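Local coordinates for trans-isoprenyl diphosphate synthase (Caulobacter crescentus, PDB 3OYR), which probably makes all-trans-octaprenyl diphosphate, the precursor of quinone side chains, by condensing isopentenyl diphosphate with farnesyl diphosphate in a metal-dependent reaction, at residues Thr192-Leu195 and Phe196-Ala199. Residues are numbered along the deposited sequence; the frame is centred on the assembly and turned at random.
Sequences TAEL and FAAA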
# COMPACT_ATOMS: atom_id res chain seq x y z
N THR B 192 6.95 -9.55 9.50
CA THR B 192 8.26 -8.94 9.75
C THR B 192 9.41 -9.62 9.04
O THR B 192 10.22 -8.95 8.40
CB THR B 192 8.56 -8.83 11.26
OG1 THR B 192 7.54 -8.03 11.88
CG2 THR B 192 9.93 -8.19 11.50
N ALA B 193 9.50 -10.94 9.15
CA ALA B 193 10.69 -11.63 8.64
C ALA B 193 10.77 -11.64 7.10
O ALA B 193 11.86 -11.61 6.54
CB ALA B 193 10.79 -13.03 9.22
N GLU B 194 9.61 -11.65 6.44
CA GLU B 194 9.56 -11.71 4.98
C GLU B 194 10.18 -10.51 4.25
O GLU B 194 10.85 -10.68 3.23
CB GLU B 194 8.11 -11.88 4.52
CG GLU B 194 8.01 -12.68 3.25
CD GLU B 194 8.23 -14.15 3.51
OE1 GLU B 194 7.55 -14.76 4.37
OE2 GLU B 194 9.11 -14.71 2.85
N LEU B 195 9.99 -9.30 4.78
CA LEU B 195 10.60 -8.08 4.21
C LEU B 195 12.16 -8.11 4.33
O LEU B 195 12.89 -7.74 3.37
CB LEU B 195 10.00 -6.82 4.86
CG LEU B 195 10.35 -5.52 4.14
CD1 LEU B 195 10.13 -5.62 2.62
CD2 LEU B 195 9.55 -4.39 4.72
N PHE B 196 12.65 -8.64 5.45
CA PHE B 196 14.09 -8.89 5.62
C PHE B 196 14.60 -9.92 4.64
O PHE B 196 15.63 -9.69 4.02
CB PHE B 196 14.43 -9.34 7.04
CG PHE B 196 14.53 -8.20 8.04
CD1 PHE B 196 13.54 -8.01 8.99
CD2 PHE B 196 15.61 -7.33 8.03
CE1 PHE B 196 13.65 -6.97 9.91
CE2 PHE B 196 15.74 -6.30 8.93
CZ PHE B 196 14.76 -6.12 9.88
N ALA B 197 13.88 -11.05 4.50
CA ALA B 197 14.23 -12.06 3.51
C ALA B 197 14.24 -11.47 2.09
O ALA B 197 15.17 -11.73 1.33
CB ALA B 197 13.27 -13.23 3.57
N ALA B 198 13.18 -10.74 1.73
CA ALA B 198 13.03 -10.05 0.44
C ALA B 198 14.12 -9.04 0.15
O ALA B 198 14.68 -9.02 -0.97
CB ALA B 198 11.67 -9.37 0.34
N ALA B 199 14.45 -8.22 1.15
CA ALA B 199 15.53 -7.24 1.04
C ALA B 199 16.85 -7.90 0.66
O ALA B 199 17.50 -7.45 -0.29
CB ALA B 199 15.70 -6.42 2.32
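Phe-196 reaches back along its own helix to Thr-192, one turn earlier. Its CB lies 3.5 Å from the carbonyl O of Ala-193. CG stands anti to the carbonyl carbon (chi1 -80°), which sends the ring toward the preceding turn; there CD1 comes within 3.5 Å of Thr-192 O, an oblique approach. Further out, CE1 passes 4.2 Å from Thr-192 CG2, a loose methyl-to-ring touch. Beyond the turn, the ring meets that of Phe-228, the planes inclined at about 55°, and packs on Leu-68 and Met-72 of helix 68-79.

From Ala-193 on, the backbone follows the alpha-helical i to i+4 pattern, whereas Thr-192 O, met by Phe-196 CD1, is 3.8 Å from Phe-196 N. Ala-197 N donates to Ala-193 O at 2.9 Å, and the next two bonds run from Ala-198 N to Glu-194 O and from Ala-199 N to Leu-195 O. Glu-194 is buried, but its OE2 forms salt bridges with Arg-218 and Arg-158, which probably offset its charge.

Thr-192 hydrogen-bonds through OG1 to Gln-229 and touches bound dimethylallyl diphosphate. This buried part of helix 181-206 thus joins the wall of the substrate pocket to the surrounding helices, in the all-helical isoprenoid synthase fold of the FPP/GGPP synthase family.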